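Local coordinates for CCHC-type domain-containing protein (Trypanosoma brucei brucei, PDB 7C45) that binds RNA and probably trims guide RNAs from the 3' end as a metal-dependent exonuclease of the RNase D type, at residues Ser31-Arg36 and Gln88-Asp93; Ala39-Ala44 and Arg104-Ala109; Val60-Asp65 and Phe71-Leu76; Asp81-Asp86 and Cys112-Lys117. All coordinates share one frame; numbering follows the deposited sequence.

Interaction 1 of 4, residues Ser31-Arg36 and Gln88-Asp93; sequences SLQGAR and QSLLSD
L90 meets L32 through a single methyl group: CD1 of L90 comes to 3.4 Å from CB of L32, tighter than a usual carbon-carbon contact. Along 88-93, Q88 comes first; its carbonyl O closes the last turn of the helix, accepting from both N and OG of S92, which reach it from opposite faces. At L90 the side chain is extended, with CG anti to the backbone N (chi1 -178°), which carries CD1 out to the end of helix 22-33, where it also lies 4.1 Å from the backbone N of Q33. At the end of the helix, D93 N bonds to L90 O, and D93 OD1 accepts from the backbone N of E95. Apart from that brush with the Q33 backbone the contact is aliphatic, and no polar bond joins the two helix ends. L32 and L90 both rest on I38 of strand 37-44, L32 reaches F71 and F73 of strand 70-74 as well, and L91 lies on L40, so the pair closes over one face of the central sheet.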
loop_
_atom_site.group_PDB
_atom_site.type_symbol
_atom_site.label_atom_id
_atom_site.label_comp_id
_atom_site.label_asym_id
_atom_site.label_seq_id
_atom_site.Cartn_x
_atom_site.Cartn_y
_atom_site.Cartn_z
ATOM N N SER A 31 -17.892 -13.436 3.065
ATOM C CA SER A 31 -17.361 -13.062 1.751
ATOM C C SER A 31 -15.845 -13.173 1.712
ATOM O O SER A 31 -15.272 -13.819 0.827
ATOM C CB SER A 31 -17.781 -11.645 1.401
ATOM O OG SER A 31 -17.154 -11.229 0.202
ATOM N N LEU A 32 -15.173 -12.550 2.678
ATOM C CA LEU A 32 -13.718 -12.564 2.665
ATOM C C LEU A 32 -13.170 -13.969 2.837
ATOM O O LEU A 32 -12.065 -14.260 2.371
ATOM C CB LEU A 32 -13.177 -11.655 3.766
ATOM C CG LEU A 32 -13.496 -10.190 3.647
ATOM C CD1 LEU A 32 -13.125 -9.494 4.959
ATOM C CD2 LEU A 32 -12.769 -9.567 2.459
ATOM N N GLN A 33 -13.931 -14.857 3.487
ATOM C CA GLN A 33 -13.494 -16.241 3.652
ATOM C C GLN A 33 -13.282 -16.956 2.329
ATOM O O GLN A 33 -12.512 -17.922 2.269
ATOM C CB GLN A 33 -14.506 -17.018 4.483
ATOM C CG GLN A 33 -14.282 -16.822 5.943
ATOM C CD GLN A 33 -15.300 -17.528 6.789
ATOM O OE1 GLN A 33 -16.385 -17.866 6.335
ATOM N NE2 GLN A 33 -14.955 -17.738 8.048
ATOM N N GLY A 34 -13.980 -16.549 1.280
ATOM C CA GLY A 34 -13.777 -17.124 -0.037
ATOM C C GLY A 34 -12.741 -16.428 -0.900
ATOM O O GLY A 34 -12.639 -16.727 -2.090
ATOM N N ALA A 35 -11.972 -15.497 -0.349
ATOM C CA ALA A 35 -10.995 -14.782 -1.158
ATOM C C ALA A 35 -9.675 -15.540 -1.249
ATOM O O ALA A 35 -9.321 -16.356 -0.392
ATOM C CB ALA A 35 -10.717 -13.393 -0.581
ATOM N N ARG A 36 -8.939 -15.234 -2.311
ATOM C CA ARG A 36 -7.536 -15.594 -2.424
ATOM C C ARG A 36 -6.607 -14.449 -2.052
ATOM O O ARG A 36 -5.495 -14.700 -1.573
ATOM C CB ARG A 36 -7.214 -16.041 -3.859
ATOM C CG ARG A 36 -8.055 -17.210 -4.366
ATOM C CD ARG A 36 -7.936 -18.416 -3.438
ATOM N NE ARG A 36 -6.547 -18.679 -3.121
ATOM C CZ ARG A 36 -6.140 -19.334 -2.041
ATOM N NH1 ARG A 36 -4.836 -19.526 -1.842
ATOM N NH2 ARG A 36 -7.023 -19.791 -1.154
ATOM N N GLN A 88 -9.969 -12.742 13.059
ATOM C CA GLN A 88 -8.603 -13.141 13.406
ATOM C C GLN A 88 -8.189 -14.407 12.666
ATOM O O GLN A 88 -7.029 -14.561 12.277
ATOM C CB GLN A 88 -8.462 -13.330 14.918
ATOM C CG GLN A 88 -9.335 -14.410 15.511
ATOM C CD GLN A 88 -9.245 -14.457 17.021
ATOM O OE1 GLN A 88 -8.173 -14.253 17.594
ATOM N NE2 GLN A 88 -10.377 -14.717 17.679
ATOM N N SER A 89 -9.130 -15.323 12.449
ATOM C CA SER A 89 -8.782 -16.563 11.774
ATOM C C SER A 89 -8.416 -16.311 10.316
ATOM O O SER A 89 -7.473 -16.896 9.785
ATOM C CB SER A 89 -9.949 -17.538 11.882
ATOM O OG SER A 89 -9.691 -18.693 11.135
ATOM N N LEU A 90 -9.163 -15.449 9.659
ATOM C CA LEU A 90 -8.860 -15.090 8.290
ATOM C C LEU A 90 -7.532 -14.337 8.202
ATOM O O LEU A 90 -6.724 -14.577 7.294
ATOM C CB LEU A 90 -10.030 -14.267 7.781
ATOM C CG LEU A 90 -10.264 -13.673 6.423
ATOM C CD1 LEU A 90 -11.698 -13.227 6.454
ATOM C CD2 LEU A 90 -9.361 -12.496 6.267
ATOM N N LEU A 91 -7.304 -13.398 9.117
ATOM C CA LEU A 91 -6.050 -12.654 9.063
ATOM C C LEU A 91 -4.855 -13.566 9.302
ATOM O O LEU A 91 -3.784 -13.331 8.742
ATOM C CB LEU A 91 -6.072 -11.499 10.066
ATOM C CG LEU A 91 -7.146 -10.430 9.822
ATOM C CD1 LEU A 91 -7.389 -9.530 11.028
ATOM C CD2 LEU A 91 -6.748 -9.604 8.615
ATOM N N SER A 92 -5.028 -14.628 10.077
ATOM C CA SER A 92 -3.964 -15.565 10.411
ATOM C C SER A 92 -3.763 -16.677 9.386
ATOM O O SER A 92 -2.793 -17.433 9.517
ATOM C CB SER A 92 -4.242 -16.226 11.779
ATOM O OG SER A 92 -4.481 -15.256 12.768
ATOM N N ASP A 93 -4.650 -16.809 8.395
ATOM C CA ASP A 93 -4.629 -17.896 7.419
ATOM C C ASP A 93 -3.595 -17.615 6.333
ATOM O O ASP A 93 -3.822 -16.791 5.443
ATOM C CB ASP A 93 -6.020 -18.051 6.808
ATOM C CG ASP A 93 -6.154 -19.262 5.915
ATOM O OD1 ASP A 93 -5.161 -19.908 5.553
ATOM O OD2 ASP A 93 -7.311 -19.560 5.557
#

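Interaction 2 of 4, residues Ala39-Ala44 and Arg104-Ala109. With CA (calcium ion), chain E; CA (calcium ion), chain F; nucleotides of chain B.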
loop_
_atom_site.group_PDB
_atom_site.type_symbol
_atom_site.label_atom_id
_atom_site.label_comp_id
_atom_site.label_asym_id
_atom_site.label_seq_id
_atom_site.Cartn_x
_atom_site.Cartn_y
_atom_site.Cartn_z
ATOM N N ALA A 39 -6.999 -6.991 -0.011
ATOM C CA ALA A 39 -6.325 -5.722 0.225
ATOM C C ALA A 39 -6.820 -5.133 1.541
ATOM O O ALA A 39 -8.032 -5.045 1.752
ATOM C CB ALA A 39 -6.605 -4.753 -0.915
ATOM N N LEU A 40 -5.890 -4.705 2.392
ATOM C CA LEU A 40 -6.222 -4.166 3.709
ATOM C C LEU A 40 -5.639 -2.778 3.904
ATOM O O LEU A 40 -4.604 -2.433 3.335
ATOM C CB LEU A 40 -5.718 -5.051 4.821
ATOM C CG LEU A 40 -6.422 -6.387 4.968
ATOM C CD1 LEU A 40 -5.671 -7.243 5.964
ATOM C CD2 LEU A 40 -7.866 -6.199 5.436
ATOM N N ASP A 41 -6.311 -2.008 4.753
ATOM C CA ASP A 41 -5.917 -0.654 5.099
ATOM C C ASP A 41 -6.552 -0.353 6.453
ATOM O O ASP A 41 -7.519 -1.002 6.855
ATOM C CB ASP A 41 -6.365 0.310 4.005
ATOM C CG ASP A 41 -5.831 1.713 4.166
ATOM O OD1 ASP A 41 -4.847 1.926 4.870
ATOM O OD2 ASP A 41 -6.420 2.600 3.541
ATOM N N ILE A 42 -5.996 0.628 7.160
ATOM C CA ILE A 42 -6.553 1.017 8.457
ATOM C C ILE A 42 -6.595 2.531 8.537
ATOM O O ILE A 42 -5.626 3.204 8.172
ATOM C CB ILE A 42 -5.733 0.445 9.635
ATOM C CG1 ILE A 42 -5.734 -1.088 9.616
ATOM C CG2 ILE A 42 -6.271 0.957 10.947
ATOM C CD1 ILE A 42 -4.842 -1.697 10.696
ATOM N N GLU A 43 -7.719 3.072 9.024
ATOM C CA GLU A 43 -7.797 4.469 9.444
ATOM C C GLU A 43 -7.890 4.546 10.962
ATOM O O GLU A 43 -8.721 3.870 11.573
ATOM C CB GLU A 43 -8.998 5.198 8.839
ATOM C CG GLU A 43 -9.073 5.206 7.293
ATOM C CD GLU A 43 -7.765 5.598 6.613
ATOM O OE1 GLU A 43 -7.188 6.627 7.016
ATOM O OE2 GLU A 43 -7.344 4.900 5.640
ATOM N N ALA A 44 -7.063 5.403 11.561
ATOM C CA ALA A 44 -6.989 5.487 13.013
ATOM C C ALA A 44 -7.127 6.941 13.455
ATOM O O ALA A 44 -6.910 7.873 12.679
ATOM C CB ALA A 44 -5.674 4.881 13.531
ATOM N N ARG A 104 3.616 -1.397 8.010
ATOM C CA ARG A 104 4.343 -1.357 9.279
ATOM C C ARG A 104 3.458 -0.881 10.422
ATOM O O ARG A 104 3.290 -1.573 11.432
ATOM C CB ARG A 104 5.571 -0.461 9.142
ATOM C CG ARG A 104 6.673 -1.097 8.296
ATOM C CD ARG A 104 7.800 -0.080 8.039
ATOM N NE ARG A 104 7.264 1.085 7.384
ATOM C CZ ARG A 104 7.948 2.201 7.171
ATOM N NH1 ARG A 104 9.231 2.280 7.531
ATOM N NH2 ARG A 104 7.340 3.227 6.590
ATOM N N ARG A 105 2.938 0.332 10.298
ATOM C CA ARG A 105 2.049 0.875 11.326
ATOM C C ARG A 105 0.768 0.050 11.453
ATOM O O ARG A 105 0.240 -0.120 12.562
ATOM C CB ARG A 105 1.703 2.329 10.996
ATOM C CG ARG A 105 2.312 3.367 11.877
ATOM C CD ARG A 105 3.797 3.234 11.903
ATOM N NE ARG A 105 4.283 2.644 13.150
ATOM C CZ ARG A 105 5.564 2.382 13.352
ATOM N NH1 ARG A 105 5.981 1.838 14.489
ATOM N NH2 ARG A 105 6.438 2.679 12.396
ATOM N N ASP A 106 0.242 -0.444 10.333
ATOM C CA ASP A 106 -0.988 -1.236 10.360
ATOM C C ASP A 106 -0.811 -2.488 11.192
ATOM O O ASP A 106 -1.650 -2.815 12.042
ATOM C CB ASP A 106 -1.400 -1.634 8.942
ATOM C CG ASP A 106 -1.906 -0.462 8.133
ATOM O OD1 ASP A 106 -2.118 0.614 8.713
ATOM O OD2 ASP A 106 -2.113 -0.648 6.920
ATOM N N VAL A 107 0.286 -3.205 10.947
ATOM C CA VAL A 107 0.536 -4.466 11.620
ATOM C C VAL A 107 0.810 -4.227 13.097
ATOM O O VAL A 107 0.354 -4.993 13.966
ATOM C CB VAL A 107 1.695 -5.172 10.892
ATOM C CG1 VAL A 107 2.476 -6.067 11.800
ATOM C CG2 VAL A 107 1.138 -5.892 9.661
ATOM N N GLU A 108 1.505 -3.124 13.409
ATOM C CA GLU A 108 1.699 -2.746 14.795
ATOM C C GLU A 108 0.365 -2.515 15.482
ATOM O O GLU A 108 0.170 -2.957 16.609
ATOM C CB GLU A 108 2.554 -1.488 14.887
ATOM C CG GLU A 108 2.763 -1.004 16.310
ATOM C CD GLU A 108 3.601 0.240 16.336
ATOM O OE1 GLU A 108 3.278 1.164 15.575
ATOM O OE2 GLU A 108 4.598 0.282 17.084
ATOM N N ALA A 109 -0.565 -1.839 14.800
ATOM C CA ALA A 109 -1.873 -1.572 15.399
ATOM C C ALA A 109 -2.703 -2.838 15.502
ATOM O O ALA A 109 -3.426 -3.029 16.489
ATOM C CB ALA A 109 -2.625 -0.503 14.605
HETATM CA CA CA E . -5.912 4.711 3.870
HETATM CA CA CA F . -2.669 2.914 5.022
ATOM P P U B 10 -2.782 5.841 5.228
ATOM O OP1 U B 10 -3.946 5.010 4.868
ATOM O OP2 U B 10 -2.392 7.010 4.385
ATOM O "O5'" U B 10 -2.961 6.368 6.726
ATOM C "C5'" U B 10 -3.550 5.532 7.708
ATOM C "C4'" U B 10 -3.591 6.202 9.056
ATOM O "O4'" U B 10 -2.290 6.744 9.351
ATOM C "C3'" U B 10 -4.521 7.397 9.180
ATOM O "O3'" U B 10 -5.856 7.021 9.428
ATOM C "C2'" U B 10 -3.912 8.175 10.334
ATOM O "O2'" U B 10 -4.302 7.585 11.567
ATOM C "C1'" U B 10 -2.421 7.918 10.120
ATOM N N1 U B 10 -1.755 9.021 9.403
ATOM C C2 U B 10 -1.408 10.107 10.175
ATOM O O2 U B 10 -1.656 10.154 11.371
ATOM N N3 U B 10 -0.779 11.114 9.486
ATOM C C4 U B 10 -0.469 11.123 8.141
ATOM O O4 U B 10 0.098 12.105 7.672
ATOM C C5 U B 10 -0.852 9.951 7.413
ATOM C C6 U B 10 -1.468 8.956 8.058
ATOM P P U B 8 6.482 10.674 1.487
ATOM O OP1 U B 8 7.040 11.547 2.543
ATOM O OP2 U B 8 7.212 10.582 0.199
ATOM O "O5'" U B 8 6.264 9.259 2.160
ATOM C "C5'" U B 8 6.384 8.067 1.411
ATOM C "C4'" U B 8 6.048 6.880 2.264
ATOM O "O4'" U B 8 6.946 6.824 3.396
ATOM C "C3'" U B 8 4.664 6.863 2.889
ATOM O "O3'" U B 8 3.684 6.414 1.977
ATOM C "C2'" U B 8 4.856 5.935 4.079
ATOM O "O2'" U B 8 4.877 4.573 3.658
ATOM C "C1'" U B 8 6.273 6.309 4.516
ATOM N N1 U B 8 6.304 7.360 5.561
ATOM C C2 U B 8 6.100 6.968 6.858
ATOM O O2 U B 8 5.848 5.817 7.150
ATOM N N3 U B 8 6.172 7.988 7.784
ATOM C C4 U B 8 6.461 9.312 7.494
ATOM O O4 U B 8 6.513 10.145 8.404
ATOM C C5 U B 8 6.688 9.618 6.117
ATOM C C6 U B 8 6.608 8.644 5.211
HETATM O O HOH W 1 -2.275 -1.111 3.551
HETATM O O HOH W 2 -3.042 2.441 7.324
HETATM O O HOH W 3 -1.165 0.958 5.236
HETATM O O HOH W 4 -7.929 5.222 1.899
HETATM O O HOH W 5 -6.273 7.140 3.487
HETATM O O HOH W 6 -1.764 2.591 2.779
#
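Strand 39-44 passes helix 104-109 with I42 and D106 as the nearest pair, their CA atoms 6.3 Å apart. The two side chains slide past each other in opposite directions: CD1 of I42 lies 3.6 Å from D106 O, while CB of I42 faces D106 OD1. Water does the polar bridging. Water 2 donates to I42 O and, at 2.5 Å, to D106 OD1, and water 3 lies 2.5 Å from D106 OD2; both waters are ligands of the chain F calcium, so D106 serves that metal from the second shell. D41 spans both calcium ions, OD2 binding the chain E ion at 2.2 Å and OD1 the chain F ion at 2.4 Å, and OP1 of U10 of chain B bridges the same pair. E43 is bent at chi2 (-48°), which brings OE2 onto the chain E ion, while OE1 accepts from O3' of U10. A44 holds the ribose by its backbone, N donating to O3' and O accepting from O2'. D191 completes the protein ligands of the chain E site. D41, E43, D106 and D191, gathered round two metal ions and a phosphate, fit the DEDD exonuclease site on an RNase H-like fold, here with calcium bound.

Interaction 3 of 4, residues Val60-Asp65 and Phe71-Leu76; sequences VQACSD and FLFDVL
A backbone oxygen tucked against an aromatic edge marks this contact: V60 O lies near the plane of the F73 ring, 3.3 Å from CD2, while accepting from F73 N at 2.8 Å. Strands 60-64 and 71-74 run antiparallel, and V60 with F73 and A62 with F71 are hydrogen-bonded pairs, each joined by two backbone bonds. Q61 and L72 form the non-hydrogen-bonded pair between them, on the other face of the sheet. There L72 CD2 approaches Q61 CG at 3.4 Å; between the backbones, CA of Q61 makes a CH...O contact with F71 O. On the V60 face, A62 CB also meets the F73 ring at its edge, 3.9 Å from CE2. V60 has CG2 anti to its carbonyl carbon, which sends this methyl to CG2 of V75, the first residue of the following helix. Beyond the hairpin, Q61 NE2 donates to E43 OE2 and A188 O. The apolar V60 face and the polar end of Q61 thus divide the work: one builds the hydrophobic interior, the other would help position the metal ligand E43.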
loop_
_atom_site.group_PDB
_atom_site.type_symbol
_atom_site.label_atom_id
_atom_site.label_comp_id
_atom_site.label_asym_id
_atom_site.label_seq_id
_atom_site.Cartn_x
_atom_site.Cartn_y
_atom_site.Cartn_z
ATOM N N VAL A 60 -11.180 -0.525 9.704
ATOM C CA VAL A 60 -10.334 -1.430 8.931
ATOM C C VAL A 60 -11.031 -1.649 7.597
ATOM O O VAL A 60 -12.230 -1.937 7.573
ATOM C CB VAL A 60 -10.094 -2.765 9.653
ATOM C CG1 VAL A 60 -9.336 -3.742 8.732
ATOM C CG2 VAL A 60 -9.357 -2.524 10.970
ATOM N N GLN A 61 -10.314 -1.428 6.497
ATOM C CA GLN A 61 -10.908 -1.494 5.167
ATOM C C GLN A 61 -10.402 -2.729 4.434
ATOM O O GLN A 61 -9.249 -3.117 4.592
ATOM C CB GLN A 61 -10.596 -0.227 4.372
ATOM C CG GLN A 61 -11.020 1.036 5.123
ATOM C CD GLN A 61 -9.885 1.646 5.911
ATOM O OE1 GLN A 61 -9.640 1.288 7.066
ATOM N NE2 GLN A 61 -9.169 2.558 5.288
ATOM N N ALA A 62 -11.285 -3.376 3.668
ATOM C CA ALA A 62 -10.912 -4.615 2.996
ATOM C C ALA A 62 -11.545 -4.670 1.616
ATOM O O ALA A 62 -12.716 -4.323 1.441
ATOM C CB ALA A 62 -11.339 -5.853 3.776
ATOM N N CYS A 63 -10.778 -5.149 0.655
ATOM C CA CYS A 63 -11.298 -5.334 -0.696
ATOM C C CYS A 63 -10.642 -6.585 -1.249
ATOM O O CYS A 63 -9.412 -6.634 -1.322
ATOM C CB CYS A 63 -10.994 -4.116 -1.555
ATOM S SG CYS A 63 -11.754 -4.183 -3.206
ATOM N N SER A 64 -11.448 -7.590 -1.599
ATOM C CA SER A 64 -10.932 -8.898 -1.979
ATOM C C SER A 64 -11.361 -9.262 -3.394
ATOM O O SER A 64 -12.202 -8.609 -4.007
ATOM C CB SER A 64 -11.398 -9.982 -1.004
ATOM O OG SER A 64 -12.597 -10.593 -1.460
ATOM N N ASP A 65 -10.754 -10.323 -3.909
ATOM C CA ASP A 65 -11.154 -10.855 -5.205
ATOM C C ASP A 65 -12.448 -11.667 -5.141
ATOM O O ASP A 65 -12.896 -12.155 -6.177
ATOM C CB ASP A 65 -10.020 -11.704 -5.789
ATOM C CG ASP A 65 -9.674 -12.896 -4.912
ATOM O OD1 ASP A 65 -9.861 -12.822 -3.694
ATOM O OD2 ASP A 65 -9.228 -13.927 -5.451
ATOM N N PHE A 71 -15.307 -3.277 1.901
ATOM C CA PHE A 71 -15.909 -3.329 3.232
ATOM C C PHE A 71 -15.223 -2.290 4.101
ATOM O O PHE A 71 -13.995 -2.256 4.161
ATOM C CB PHE A 71 -15.760 -4.710 3.861
ATOM C CG PHE A 71 -16.569 -5.803 3.181
ATOM C CD1 PHE A 71 -17.945 -5.724 3.119
ATOM C CD2 PHE A 71 -15.926 -6.934 2.663
ATOM C CE1 PHE A 71 -18.681 -6.735 2.526
ATOM C CE2 PHE A 71 -16.645 -7.949 2.058
ATOM C CZ PHE A 71 -18.022 -7.861 1.998
ATOM N N LEU A 72 -16.003 -1.444 4.766
ATOM C CA LEU A 72 -15.457 -0.508 5.742
ATOM C C LEU A 72 -15.875 -1.018 7.114
ATOM O O LEU A 72 -17.017 -0.820 7.534
ATOM C CB LEU A 72 -15.948 0.912 5.506
ATOM C CG LEU A 72 -15.672 1.475 4.112
ATOM C CD1 LEU A 72 -16.334 2.821 3.981
ATOM C CD2 LEU A 72 -14.161 1.582 3.896
ATOM N N PHE A 73 -14.962 -1.683 7.800
ATOM C CA PHE A 73 -15.286 -2.248 9.100
ATOM C C PHE A 73 -15.228 -1.137 10.132
ATOM O O PHE A 73 -14.164 -0.567 10.367
ATOM C CB PHE A 73 -14.322 -3.365 9.469
ATOM C CG PHE A 73 -14.495 -4.604 8.650
ATOM C CD1 PHE A 73 -15.509 -5.500 8.949
ATOM C CD2 PHE A 73 -13.650 -4.877 7.589
ATOM C CE1 PHE A 73 -15.677 -6.647 8.206
ATOM C CE2 PHE A 73 -13.803 -6.041 6.843
ATOM C CZ PHE A 73 -14.813 -6.928 7.161
ATOM N N ASP A 74 -16.371 -0.826 10.743
ATOM C CA ASP A 74 -16.410 0.204 11.777
ATOM C C ASP A 74 -16.030 -0.463 13.100
ATOM O O ASP A 74 -16.873 -0.884 13.898
ATOM C CB ASP A 74 -17.779 0.869 11.823
ATOM C CG ASP A 74 -17.830 2.026 12.800
ATOM O OD1 ASP A 74 -16.904 2.164 13.607
ATOM O OD2 ASP A 74 -18.811 2.786 12.774
ATOM N N VAL A 75 -14.716 -0.583 13.317
ATOM C CA VAL A 75 -14.217 -1.219 14.537
ATOM C C VAL A 75 -14.602 -0.397 15.772
ATOM O O VAL A 75 -14.895 -0.957 16.832
ATOM C CB VAL A 75 -12.686 -1.430 14.406
ATOM C CG1 VAL A 75 -12.077 -1.985 15.703
ATOM C CG2 VAL A 75 -12.382 -2.372 13.258
ATOM N N LEU A 76 -14.616 0.929 15.662
ATOM C CA LEU A 76 -15.000 1.761 16.808
ATOM C C LEU A 76 -16.412 1.420 17.268
ATOM O O LEU A 76 -16.661 1.241 18.466
ATOM C CB LEU A 76 -14.895 3.243 16.448
ATOM C CG LEU A 76 -15.191 4.281 17.522
ATOM C CD1 LEU A 76 -14.149 4.178 18.625
ATOM C CD2 LEU A 76 -15.283 5.692 16.918
#

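Interaction 4 of 4, residues Asp81-Asp86 and Cys112-Lys117; sequences DVFVKD and CQLGVK
L114 packs against F83 and V84 together, and every contact across the two segments is apolar. The aromatic part is an edge contact: CD1 of L114 sits near the plane of the F83 ring, 3.7 Å from CE2 and 4.0 Å from CD2, and the two side chains cross at about a right angle. F83 holds its ring out with CG anti to the backbone N (chi1 166°), which carries the CE2 side of the ring to the leucine. The aliphatic part centres on one methyl. V84 CG1 comes to 3.7 Å from CB of L114 and lies 3.9 Å from its CD2, so it crosses the leucine side chain at a slant, while CG1 of V116 is a looser neighbour at 4.5 Å. L114 and V116 flank G115, where the chain leaves the helix with positive phi (69°), and this turn lets residues from both sides of the helix end face V84. Q113 and K117 find polar partners elsewhere: Q113 bonds to I57 N and G55 O, and K117 forms a salt bridge with E224. F83 also meets F73 edge to face and touches V60. With only carbon atoms meeting, helix 80-92 and the end of helix 104-114 are joined here by van der Waals contact and the partial burial of apolar surface, without directional bonds.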
loop_
_atom_site.group_PDB
_atom_site.type_symbol
_atom_site.label_atom_id
_atom_site.label_comp_id
_atom_site.label_asym_id
_atom_site.label_seq_id
_atom_site.Cartn_x
_atom_site.Cartn_y
_atom_site.Cartn_z
ATOM N N ASP A 81 -13.335 -6.314 20.258
ATOM C CA ASP A 81 -13.682 -7.664 20.676
ATOM C C ASP A 81 -14.629 -8.312 19.683
ATOM O O ASP A 81 -14.427 -9.465 19.293
ATOM C CB ASP A 81 -14.298 -7.657 22.079
ATOM C CG ASP A 81 -14.587 -9.058 22.601
ATOM O OD1 ASP A 81 -13.683 -9.909 22.597
ATOM O OD2 ASP A 81 -15.737 -9.320 22.965
ATOM N N VAL A 82 -15.648 -7.583 19.243
ATOM C CA VAL A 82 -16.606 -8.174 18.312
ATOM C C VAL A 82 -15.954 -8.384 16.947
ATOM O O VAL A 82 -16.057 -9.462 16.343
ATOM C CB VAL A 82 -17.869 -7.303 18.212
ATOM C CG1 VAL A 82 -18.754 -7.783 17.052
ATOM C CG2 VAL A 82 -18.662 -7.369 19.508
ATOM N N PHE A 83 -15.246 -7.365 16.463
ATOM C CA PHE A 83 -14.652 -7.425 15.125
ATOM C C PHE A 83 -13.653 -8.575 14.980
ATOM O O PHE A 83 -13.656 -9.283 13.963
ATOM C CB PHE A 83 -13.986 -6.084 14.809
ATOM C CG PHE A 83 -13.057 -6.122 13.629
ATOM C CD1 PHE A 83 -13.557 -6.089 12.340
ATOM C CD2 PHE A 83 -11.679 -6.177 13.800
ATOM C CE1 PHE A 83 -12.705 -6.130 11.239
ATOM C CE2 PHE A 83 -10.828 -6.196 12.710
ATOM C CZ PHE A 83 -11.349 -6.178 11.422
ATOM N N VAL A 84 -12.794 -8.783 15.974
ATOM C CA VAL A 84 -11.725 -9.762 15.819
ATOM C C VAL A 84 -12.209 -11.204 15.942
ATOM O O VAL A 84 -11.504 -12.112 15.492
ATOM C CB VAL A 84 -10.594 -9.529 16.836
ATOM C CG1 VAL A 84 -10.009 -8.116 16.719
ATOM C CG2 VAL A 84 -11.097 -9.783 18.203
ATOM N N LYS A 85 -13.399 -11.434 16.508
ATOM C CA LYS A 85 -13.895 -12.778 16.798
ATOM C C LYS A 85 -13.634 -13.771 15.666
ATOM O O LYS A 85 -12.907 -14.752 15.843
ATOM C CB LYS A 85 -15.392 -12.717 17.121
ATOM N N ASP A 86 -14.200 -13.524 14.494
ATOM C CA ASP A 86 -13.910 -14.375 13.346
ATOM C C ASP A 86 -12.857 -13.794 12.407
ATOM O O ASP A 86 -12.178 -14.563 11.708
ATOM C CB ASP A 86 -15.196 -14.672 12.555
ATOM C CG ASP A 86 -16.081 -15.716 13.239
ATOM O OD1 ASP A 86 -15.627 -16.349 14.222
ATOM O OD2 ASP A 86 -17.224 -15.910 12.779
ATOM N N CYS A 112 -0.993 -4.671 18.603
ATOM C CA CYS A 112 -1.146 -3.966 19.876
ATOM C C CYS A 112 -2.599 -3.832 20.276
ATOM O O CYS A 112 -2.957 -4.071 21.435
ATOM C CB CYS A 112 -0.545 -2.575 19.783
ATOM S SG CYS A 112 1.225 -2.568 19.801
ATOM N N GLN A 113 -3.433 -3.388 19.345
ATOM C CA GLN A 113 -4.814 -3.062 19.658
ATOM C C GLN A 113 -5.747 -4.250 19.524
ATOM O O GLN A 113 -6.676 -4.384 20.328
ATOM C CB GLN A 113 -5.289 -1.915 18.774
ATOM C CG GLN A 113 -4.530 -0.634 19.030
ATOM C CD GLN A 113 -5.067 0.502 18.218
ATOM O OE1 GLN A 113 -6.283 0.732 18.155
ATOM N NE2 GLN A 113 -4.174 1.209 17.561
ATOM N N LEU A 114 -5.513 -5.143 18.557
ATOM C CA LEU A 114 -6.445 -6.233 18.323
ATOM C C LEU A 114 -5.912 -7.581 18.760
ATOM O O LEU A 114 -6.700 -8.529 18.864
ATOM C CB LEU A 114 -6.834 -6.298 16.831
ATOM C CG LEU A 114 -7.458 -5.031 16.230
ATOM C CD1 LEU A 114 -7.975 -5.252 14.818
ATOM C CD2 LEU A 114 -8.560 -4.497 17.134
ATOM N N GLY A 115 -4.610 -7.685 19.041
ATOM C CA GLY A 115 -4.003 -8.955 19.381
ATOM C C GLY A 115 -3.929 -9.934 18.234
ATOM O O GLY A 115 -3.939 -11.139 18.452
ATOM N N VAL A 116 -3.855 -9.440 17.007
ATOM C CA VAL A 116 -3.843 -10.271 15.815
ATOM C C VAL A 116 -2.543 -10.016 15.065
ATOM O O VAL A 116 -2.087 -8.876 14.961
ATOM C CB VAL A 116 -5.075 -9.993 14.930
ATOM C CG1 VAL A 116 -6.355 -10.426 15.641
ATOM C CG2 VAL A 116 -5.166 -8.539 14.604
ATOM N N LYS A 117 -1.944 -11.091 14.575
ATOM C CA LYS A 117 -0.750 -11.045 13.738
ATOM C C LYS A 117 -1.068 -11.692 12.396
ATOM O O LYS A 117 -1.228 -12.928 12.333
ATOM C CB LYS A 117 0.398 -11.768 14.436
ATOM C CG LYS A 117 1.684 -11.847 13.618
ATOM C CD LYS A 117 2.774 -12.513 14.420
ATOM C CE LYS A 117 4.052 -12.601 13.616
ATOM N NZ LYS A 117 5.172 -13.199 14.397
#

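The four contacts lie in and around one mixed sheet of the exonuclease domain. Interactions 2 and 3 adjoin in it: strands 37-44 and 57-64 are neighbours, joined by D41 O with Q61 N at 2.8 Å and A39 N with C63 O at 2.8 Å. Interaction 1 meets interaction 3 where R36 N approaches D65 OD1 (2.9 Å). Helix 80-92 serves interactions 1 and 4, and helix 104-114 serves interactions 2 and 4. Interaction 2 holds the calcium ions and RNA, and interaction 3 reaches the same site through Q61, whose side chain is about 4 Å from a calcium ion. Measured between nearest atoms, interaction 4 is about 9 Å and interaction 1 about 15 Å from the RNA.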